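Local coordinates for protein-L-isoaspartate(D-aspartate) O-methyltransferase (Sulfolobus tokodaii, PDB 1VBF) that probably catalyses S-adenosyl-L-methionine-dependent methyl esterification of L-isoaspartyl residues in damaged proteins, as a step toward their repair or degradation, at residues 85-99 with 112-125. Sequence-based numbering, arbitrary orientation.
Sequences TALIAEIVDKVVSVE and LSYYNNIKLILGDG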
ATOM      1  N   THR B  85     -26.734 -10.099 -27.163  1.00 31.40           N
ATOM      2  CA  THR B  85     -26.844 -11.192 -28.105  1.00 31.23           C
ATOM      3  C   THR B  85     -27.955 -10.783 -29.069  1.00 30.95           C
ATOM      4  O   THR B  85     -27.750 -10.782 -30.283  1.00 30.50           O
ATOM      5  CB  THR B  85     -27.194 -12.516 -27.401  1.00 32.83           C
ATOM      6  OG1 THR B  85     -26.477 -12.602 -26.167  1.00 34.99           O
ATOM      7  CG2 THR B  85     -26.798 -13.708 -28.280  1.00 30.97           C
ATOM      8  N   ALA B  86     -29.117 -10.410 -28.533  1.00 29.92           N
ATOM      9  CA  ALA B  86     -30.227  -9.947 -29.371  1.00 30.55           C
ATOM     10  C   ALA B  86     -29.807  -8.846 -30.383  1.00 31.30           C
ATOM     11  O   ALA B  86     -30.081  -8.981 -31.573  1.00 33.87           O
ATOM     12  CB  ALA B  86     -31.371  -9.436 -28.498  1.00 28.83           C
ATOM     13  N   LEU B  87     -29.155  -7.770 -29.924  1.00 29.77           N
ATOM     14  CA  LEU B  87     -28.720  -6.693 -30.819  1.00 27.42           C
ATOM     15  C   LEU B  87     -27.841  -7.175 -31.972  1.00 28.48           C
ATOM     16  O   LEU B  87     -27.918  -6.639 -33.080  1.00 28.69           O
ATOM     17  CB  LEU B  87     -27.960  -5.613 -30.049  1.00 26.40           C
ATOM     18  CG  LEU B  87     -28.656  -4.862 -28.900  1.00 27.66           C
ATOM     19  CD1 LEU B  87     -27.675  -3.855 -28.317  1.00 24.37           C
ATOM     20  CD2 LEU B  87     -29.928  -4.151 -29.383  1.00 25.60           C
ATOM     21  N   ILE B  88     -27.002  -8.179 -31.728  1.00 27.99           N
ATOM     22  CA  ILE B  88     -26.143  -8.701 -32.784  1.00 27.95           C
ATOM     23  C   ILE B  88     -26.987  -9.524 -33.775  1.00 30.55           C
ATOM     24  O   ILE B  88     -26.880  -9.383 -35.004  1.00 31.01           O
ATOM     25  CB  ILE B  88     -25.023  -9.580 -32.185  1.00 26.98           C
ATOM     26  CG1 ILE B  88     -24.204  -8.751 -31.195  1.00 25.35           C
ATOM     27  CG2 ILE B  88     -24.107 -10.138 -33.300  1.00 25.27           C
ATOM     28  CD1 ILE B  88     -23.155  -9.540 -30.471  1.00 23.73           C
ATOM     29  N   ALA B  89     -27.833 -10.383 -33.225  1.00 32.28           N
ATOM     30  CA  ALA B  89     -28.716 -11.229 -34.018  1.00 33.36           C
ATOM     31  C   ALA B  89     -29.543 -10.389 -35.004  1.00 34.59           C
ATOM     32  O   ALA B  89     -29.800 -10.800 -36.136  1.00 35.57           O
ATOM     33  CB  ALA B  89     -29.632 -12.002 -33.094  1.00 32.33           C
ATOM     34  N   GLU B  90     -29.973  -9.214 -34.564  1.00 34.30           N
ATOM     35  CA  GLU B  90     -30.735  -8.323 -35.424  1.00 33.45           C
ATOM     36  C   GLU B  90     -29.953  -7.896 -36.672  1.00 32.14           C
ATOM     37  O   GLU B  90     -30.512  -7.767 -37.746  1.00 33.81           O
ATOM     38  CB  GLU B  90     -31.123  -7.070 -34.652  1.00 32.75           C
ATOM     39  CG  GLU B  90     -32.079  -7.298 -33.500  1.00 37.64           C
ATOM     40  CD  GLU B  90     -33.538  -7.376 -33.939  1.00 39.90           C
ATOM     41  OE1 GLU B  90     -33.876  -6.806 -35.004  1.00 38.81           O
ATOM     42  OE2 GLU B  90     -34.345  -7.991 -33.203  1.00 40.80           O
ATOM     43  N   ILE B  91     -28.653  -7.707 -36.538  1.00 29.50           N
ATOM     44  CA  ILE B  91     -27.858  -7.214 -37.641  1.00 28.88           C
ATOM     45  C   ILE B  91     -27.249  -8.289 -38.499  1.00 31.66           C
ATOM     46  O   ILE B  91     -27.266  -8.241 -39.736  1.00 32.52           O
ATOM     47  CB  ILE B  91     -26.672  -6.343 -37.091  1.00 26.76           C
ATOM     48  CG1 ILE B  91     -27.210  -5.221 -36.213  1.00 24.59           C
ATOM     49  CG2 ILE B  91     -25.749  -5.857 -38.241  1.00 20.74           C
ATOM     50  CD1 ILE B  91     -26.148  -4.590 -35.361  1.00 26.26           C
ATOM     51  N   VAL B  92     -26.677  -9.253 -37.804  1.00 34.25           N
ATOM     52  CA  VAL B  92     -25.928 -10.324 -38.420  1.00 35.80           C
ATOM     53  C   VAL B  92     -26.699 -11.550 -38.957  1.00 35.84           C
ATOM     54  O   VAL B  92     -27.870 -11.749 -38.654  1.00 33.85           O
ATOM     55  CB  VAL B  92     -24.816 -10.728 -37.404  1.00 35.60           C
ATOM     56  CG1 VAL B  92     -24.899 -12.203 -37.055  1.00 36.35           C
ATOM     57  CG2 VAL B  92     -23.456 -10.343 -37.960  1.00 36.06           C
ATOM     58  N   ASP B  93     -26.029 -12.356 -39.777  1.00 37.36           N
ATOM     59  CA  ASP B  93     -26.661 -13.551 -40.304  1.00 38.53           C
ATOM     60  C   ASP B  93     -26.854 -14.536 -39.159  1.00 38.22           C
ATOM     61  O   ASP B  93     -27.979 -14.795 -38.736  1.00 38.51           O
ATOM     62  CB  ASP B  93     -25.804 -14.195 -41.392  1.00 40.94           C
ATOM     63  CG  ASP B  93     -26.442 -15.451 -41.945  1.00 44.60           C
ATOM     64  OD1 ASP B  93     -25.773 -16.245 -42.642  1.00 45.92           O
ATOM     65  OD2 ASP B  93     -27.643 -15.647 -41.671  1.00 49.45           O
ATOM     66  N   LYS B  94     -25.745 -15.069 -38.651  1.00 39.40           N
ATOM     67  CA  LYS B  94     -25.771 -16.023 -37.543  1.00 40.59           C
ATOM     68  C   LYS B  94     -24.917 -15.638 -36.338  1.00 38.80           C
ATOM     69  O   LYS B  94     -23.874 -15.004 -36.477  1.00 38.81           O
ATOM     70  CB  LYS B  94     -25.355 -17.408 -38.035  1.00 43.21           C
ATOM     71  CG  LYS B  94     -26.516 -18.172 -38.625  1.00 49.25           C
ATOM     72  CD  LYS B  94     -26.041 -19.150 -39.663  1.00 55.35           C
ATOM     73  CE  LYS B  94     -27.086 -19.304 -40.771  1.00 57.90           C
ATOM     74  NZ  LYS B  94     -26.473 -19.868 -42.018  1.00 59.75           N
ATOM     75  N   VAL B  95     -25.363 -16.050 -35.156  1.00 36.60           N
ATOM     76  CA  VAL B  95     -24.660 -15.750 -33.916  1.00 33.44           C
ATOM     77  C   VAL B  95     -24.475 -16.985 -33.038  1.00 33.49           C
ATOM     78  O   VAL B  95     -25.457 -17.610 -32.641  1.00 34.04           O
ATOM     79  CB  VAL B  95     -25.436 -14.702 -33.082  1.00 30.78           C
ATOM     80  CG1 VAL B  95     -24.759 -14.450 -31.776  1.00 28.86           C
ATOM     81  CG2 VAL B  95     -25.534 -13.421 -33.834  1.00 31.56           C
ATOM     82  N   VAL B  96     -23.225 -17.341 -32.741  1.00 32.13           N
ATOM     83  CA  VAL B  96     -22.943 -18.458 -31.839  1.00 31.06           C
ATOM     84  C   VAL B  96     -22.544 -17.797 -30.507  1.00 30.45           C
ATOM     85  O   VAL B  96     -21.615 -17.003 -30.467  1.00 29.71           O
ATOM     86  CB  VAL B  96     -21.778 -19.321 -32.347  1.00 32.00           C
ATOM     87  CG1 VAL B  96     -21.366 -20.302 -31.273  1.00 31.89           C
ATOM     88  CG2 VAL B  96     -22.186 -20.073 -33.621  1.00 31.31           C
ATOM     89  N   SER B  97     -23.241 -18.116 -29.424  1.00 29.57           N
ATOM     90  CA  SER B  97     -22.947 -17.499 -28.141  1.00 30.24           C
ATOM     91  C   SER B  97     -22.742 -18.493 -26.993  1.00 32.63           C
ATOM     92  O   SER B  97     -23.612 -19.314 -26.710  1.00 33.76           O
ATOM     93  CB  SER B  97     -24.068 -16.542 -27.776  1.00 30.30           C
ATOM     94  OG  SER B  97     -23.873 -15.977 -26.494  1.00 32.21           O
ATOM     95  N   VAL B  98     -21.612 -18.367 -26.299  1.00 32.13           N
ATOM     96  CA  VAL B  98     -21.254 -19.263 -25.209  1.00 31.43           C
ATOM     97  C   VAL B  98     -21.422 -18.692 -23.794  1.00 33.02           C
ATOM     98  O   VAL B  98     -21.084 -17.547 -23.550  1.00 35.99           O
ATOM     99  CB  VAL B  98     -19.779 -19.682 -25.366  1.00 30.04           C
ATOM    100  CG1 VAL B  98     -19.432 -20.768 -24.360  1.00 27.92           C
ATOM    101  CG2 VAL B  98     -19.512 -20.098 -26.810  1.00 26.98           C
ATOM    102  N   GLU B  99     -21.921 -19.504 -22.865  1.00 33.04           N
ATOM    103  CA  GLU B  99     -22.087 -19.103 -21.474  1.00 31.70           C
ATOM    104  C   GLU B  99     -21.557 -20.241 -20.583  1.00 33.15           C
ATOM    105  O   GLU B  99     -21.920 -21.395 -20.779  1.00 35.85           O
ATOM    106  CB  GLU B  99     -23.551 -18.836 -21.161  1.00 31.15           C
ATOM    107  CG  GLU B  99     -23.795 -18.652 -19.674  1.00 34.23           C
ATOM    108  CD  GLU B  99     -23.022 -17.474 -19.102  1.00 35.68           C
ATOM    109  OE1 GLU B  99     -22.400 -17.625 -18.027  1.00 34.84           O
ATOM    110  OE2 GLU B  99     -23.040 -16.395 -19.732  1.00 37.82           O
ATOM    111  N   LEU B 112     -34.533 -15.438 -25.594  1.00 45.50           N
ATOM    112  CA  LEU B 112     -34.129 -15.229 -26.986  1.00 45.85           C
ATOM    113  C   LEU B 112     -34.923 -16.037 -28.019  1.00 47.84           C
ATOM    114  O   LEU B 112     -34.508 -16.173 -29.179  1.00 46.96           O
ATOM    115  CB  LEU B 112     -32.645 -15.535 -27.128  1.00 44.52           C
ATOM    116  CG  LEU B 112     -31.719 -14.507 -26.484  1.00 44.44           C
ATOM    117  CD1 LEU B 112     -30.253 -14.944 -26.555  1.00 44.71           C
ATOM    118  CD2 LEU B 112     -31.917 -13.197 -27.218  1.00 45.75           C
ATOM    119  N   SER B 113     -36.072 -16.555 -27.593  1.00 49.92           N
ATOM    120  CA  SER B 113     -36.937 -17.372 -28.445  1.00 49.87           C
ATOM    121  C   SER B 113     -37.280 -16.696 -29.774  1.00 49.19           C
ATOM    122  O   SER B 113     -37.231 -17.318 -30.831  1.00 50.82           O
ATOM    123  CB  SER B 113     -38.214 -17.715 -27.685  1.00 49.53           C
ATOM    124  OG  SER B 113     -38.869 -16.529 -27.286  1.00 52.60           O
ATOM    125  N   TYR B 114     -37.627 -15.423 -29.712  1.00 47.80           N
ATOM    126  CA  TYR B 114     -37.963 -14.659 -30.903  1.00 46.77           C
ATOM    127  C   TYR B 114     -36.898 -14.731 -31.998  1.00 43.91           C
ATOM    128  O   TYR B 114     -37.116 -14.284 -33.123  1.00 44.86           O
ATOM    129  CB  TYR B 114     -38.166 -13.197 -30.510  1.00 49.95           C
ATOM    130  CG  TYR B 114     -38.128 -12.219 -31.665  1.00 53.34           C
ATOM    131  CD1 TYR B 114     -39.185 -12.134 -32.574  1.00 55.70           C
ATOM    132  CD2 TYR B 114     -37.041 -11.355 -31.834  1.00 55.02           C
ATOM    133  CE1 TYR B 114     -39.161 -11.199 -33.627  1.00 57.83           C
ATOM    134  CE2 TYR B 114     -37.002 -10.424 -32.879  1.00 55.87           C
ATOM    135  CZ  TYR B 114     -38.061 -10.346 -33.768  1.00 58.07           C
ATOM    136  OH  TYR B 114     -38.024  -9.421 -34.790  1.00 58.37           O
ATOM    137  N   TYR B 115     -35.735 -15.277 -31.684  1.00 39.47           N
ATOM    138  CA  TYR B 115     -34.691 -15.316 -32.694  1.00 37.01           C
ATOM    139  C   TYR B 115     -34.462 -16.712 -33.231  1.00 36.32           C
ATOM    140  O   TYR B 115     -34.590 -17.695 -32.503  1.00 37.00           O
ATOM    141  CB  TYR B 115     -33.383 -14.736 -32.110  1.00 36.88           C
ATOM    142  CG  TYR B 115     -33.448 -13.248 -31.792  1.00 33.03           C
ATOM    143  CD1 TYR B 115     -33.199 -12.298 -32.785  1.00 33.41           C
ATOM    144  CD2 TYR B 115     -33.842 -12.799 -30.528  1.00 29.25           C
ATOM    145  CE1 TYR B 115     -33.346 -10.925 -32.528  1.00 34.27           C
ATOM    146  CE2 TYR B 115     -34.004 -11.438 -30.257  1.00 30.87           C
ATOM    147  CZ  TYR B 115     -33.754 -10.500 -31.266  1.00 33.11           C
ATOM    148  OH  TYR B 115     -33.945  -9.150 -31.052  1.00 31.32           O
ATOM    149  N   ASN B 116     -34.117 -16.806 -34.505  1.00 34.84           N
ATOM    150  CA  ASN B 116     -33.867 -18.099 -35.111  1.00 34.95           C
ATOM    151  C   ASN B 116     -32.452 -18.171 -35.667  1.00 34.98           C
ATOM    152  O   ASN B 116     -32.121 -19.071 -36.440  1.00 34.59           O
ATOM    153  CB  ASN B 116     -34.892 -18.345 -36.220  1.00 38.45           C
ATOM    154  CG  ASN B 116     -34.464 -17.776 -37.582  1.00 43.12           C
ATOM    155  OD1 ASN B 116     -33.912 -16.668 -37.681  1.00 46.40           O
ATOM    156  ND2 ASN B 116     -34.736 -18.536 -38.645  1.00 44.28           N
ATOM    157  N   ASN B 117     -31.610 -17.219 -35.271  1.00 34.59           N
ATOM    158  CA  ASN B 117     -30.239 -17.191 -35.764  1.00 34.05           C
ATOM    159  C   ASN B 117     -29.194 -17.086 -34.665  1.00 34.99           C
ATOM    160  O   ASN B 117     -28.082 -16.595 -34.898  1.00 36.10           O
ATOM    161  CB  ASN B 117     -30.053 -16.054 -36.781  1.00 31.94           C
ATOM    162  CG  ASN B 117     -30.144 -14.673 -36.157  1.00 31.20           C
ATOM    163  OD1 ASN B 117     -30.801 -14.475 -35.130  1.00 31.67           O
ATOM    164  ND2 ASN B 117     -29.497 -13.705 -36.788  1.00 27.32           N
ATOM    165  N   ILE B 118     -29.545 -17.589 -33.482  1.00 34.99           N
ATOM    166  CA  ILE B 118     -28.657 -17.573 -32.322  1.00 34.25           C
ATOM    167  C   ILE B 118     -28.446 -18.978 -31.722  1.00 34.40           C
ATOM    168  O   ILE B 118     -29.363 -19.556 -31.144  1.00 34.51           O
ATOM    169  CB  ILE B 118     -29.223 -16.686 -31.190  1.00 32.95           C
ATOM    170  CG1 ILE B 118     -29.510 -15.278 -31.687  1.00 30.71           C
ATOM    171  CG2 ILE B 118     -28.259 -16.652 -30.021  1.00 34.42           C
ATOM    172  CD1 ILE B 118     -30.220 -14.434 -30.615  1.00 29.75           C
ATOM    173  N   LYS B 119     -27.241 -19.521 -31.860  1.00 34.84           N
ATOM    174  CA  LYS B 119     -26.918 -20.816 -31.272  1.00 34.49           C
ATOM    175  C   LYS B 119     -26.338 -20.575 -29.859  1.00 34.71           C
ATOM    176  O   LYS B 119     -25.270 -19.967 -29.715  1.00 34.81           O
ATOM    177  CB  LYS B 119     -25.890 -21.546 -32.129  1.00 34.34           C
ATOM    178  CG  LYS B 119     -25.516 -22.920 -31.596  1.00 35.43           C
ATOM    179  CD  LYS B 119     -24.517 -23.587 -32.514  1.00 38.06           C
ATOM    180  CE  LYS B 119     -24.310 -25.032 -32.110  1.00 41.06           C
ATOM    181  NZ  LYS B 119     -25.607 -25.770 -31.995  1.00 41.82           N
ATOM    182  N   LEU B 120     -27.046 -21.058 -28.838  1.00 32.35           N
ATOM    183  CA  LEU B 120     -26.646 -20.910 -27.452  1.00 32.64           C
ATOM    184  C   LEU B 120     -25.925 -22.133 -26.843  1.00 33.58           C
ATOM    185  O   LEU B 120     -26.541 -23.158 -26.562  1.00 34.74           O
ATOM    186  CB  LEU B 120     -27.878 -20.592 -26.608  1.00 33.86           C
ATOM    187  CG  LEU B 120     -28.665 -19.341 -27.006  1.00 37.33           C
ATOM    188  CD1 LEU B 120     -30.027 -19.360 -26.330  1.00 34.75           C
ATOM    189  CD2 LEU B 120     -27.873 -18.074 -26.631  1.00 37.02           C
ATOM    190  N   ILE B 121     -24.629 -21.985 -26.590  1.00 33.32           N
ATOM    191  CA  ILE B 121     -23.790 -23.032 -26.011  1.00 31.86           C
ATOM    192  C   ILE B 121     -23.535 -22.849 -24.511  1.00 32.62           C
ATOM    193  O   ILE B 121     -23.291 -21.731 -24.058  1.00 32.67           O
ATOM    194  CB  ILE B 121     -22.413 -23.057 -26.713  1.00 32.99           C
ATOM    195  CG1 ILE B 121     -22.547 -23.691 -28.096  1.00 34.68           C
ATOM    196  CG2 ILE B 121     -21.390 -23.811 -25.877  1.00 30.01           C
ATOM    197  CD1 ILE B 121     -23.567 -23.057 -28.974  1.00 36.90           C
ATOM    198  N   LEU B 122     -23.584 -23.954 -23.756  1.00 31.52           N
ATOM    199  CA  LEU B 122     -23.302 -23.947 -22.317  1.00 30.08           C
ATOM    200  C   LEU B 122     -21.909 -24.574 -22.210  1.00 30.09           C
ATOM    201  O   LEU B 122     -21.784 -25.772 -22.331  1.00 31.82           O
ATOM    202  CB  LEU B 122     -24.283 -24.830 -21.566  1.00 28.52           C
ATOM    203  CG  LEU B 122     -24.435 -24.586 -20.056  1.00 33.55           C
ATOM    204  CD1 LEU B 122     -24.732 -25.917 -19.401  1.00 29.86           C
ATOM    205  CD2 LEU B 122     -23.187 -23.934 -19.424  1.00 30.73           C
ATOM    206  N   GLY B 123     -20.867 -23.780 -21.989  1.00 29.43           N
ATOM    207  CA  GLY B 123     -19.537 -24.351 -21.931  1.00 28.64           C
ATOM    208  C   GLY B 123     -18.446 -23.347 -21.621  1.00 30.99           C
ATOM    209  O   GLY B 123     -18.720 -22.216 -21.227  1.00 34.03           O
ATOM    210  N   ASP B 124     -17.200 -23.764 -21.802  1.00 29.90           N
ATOM    211  CA  ASP B 124     -16.031 -22.946 -21.522  1.00 28.15           C
ATOM    212  C   ASP B 124     -15.805 -21.986 -22.671  1.00 28.56           C
ATOM    213  O   ASP B 124     -15.277 -22.371 -23.720  1.00 30.59           O
ATOM    214  CB  ASP B 124     -14.822 -23.868 -21.361  1.00 28.09           C
ATOM    215  CG  ASP B 124     -13.543 -23.125 -21.034  1.00 29.16           C
ATOM    216  OD1 ASP B 124     -13.466 -21.889 -21.193  1.00 28.31           O
ATOM    217  OD2 ASP B 124     -12.588 -23.802 -20.622  1.00 30.68           O
ATOM    218  N   GLY B 125     -16.184 -20.732 -22.476  1.00 28.50           N
ATOM    219  CA  GLY B 125     -16.021 -19.743 -23.526  1.00 30.53           C
ATOM    220  C   GLY B 125     -14.582 -19.530 -23.955  1.00 31.95           C
ATOM    221  O   GLY B 125     -14.310 -19.053 -25.056  1.00 32.09           O
TER
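The side chain of N117 bonds to the backbone of A89 and D93, joining helix 83-91 and the loop after it to the start of strand 118-122. Its CG sits between its own backbone N and carbonyl carbon (chi1 68°), and ND2 thereby reaches both carbonyls close to the amide plane. The bond from ND2 to A89 O, 3.0 Å long and nearly straight at 167°, uses a lone pair in the carbonyl plane; the one to D93 O (2.7 Å from ND2) arrives from above that carbonyl's plane. The same residue's O then accepts from V95 N, opening a parallel ladder in which V95, S97 and E99 each donate N-H to one residue (N117, K119, I121) and accept at O from the residue two places on (K119, I121, G123).

Beside it, the ring of Y115 meets the helix obliquely, CD1 3.6 Å from A89 CB and CE2 3.7 Å from A86 CB. Its hydroxyl donates to E90 OE2, the carboxylate standing perpendicular to the ring; E90 gets there by bending at chi2 (-82°), while its OE1 pairs with K22. I118 fills the angle between helix and sheet, CD1 on A89 CB and CG2 on T85 CG2. On the other face, V98 CG1 meets I121 CG2 at 3.9 Å.

Strands 94-99 and 118-122, linked through helix 102-109, form a right-handed beta-alpha-beta unit of the Rossmann-like methyltransferase sheet: 118-122 is an edge strand within this chain, 73-77 flanks 94-99 on the far side, and helix 83-91 packs across the face bearing V95 and I118.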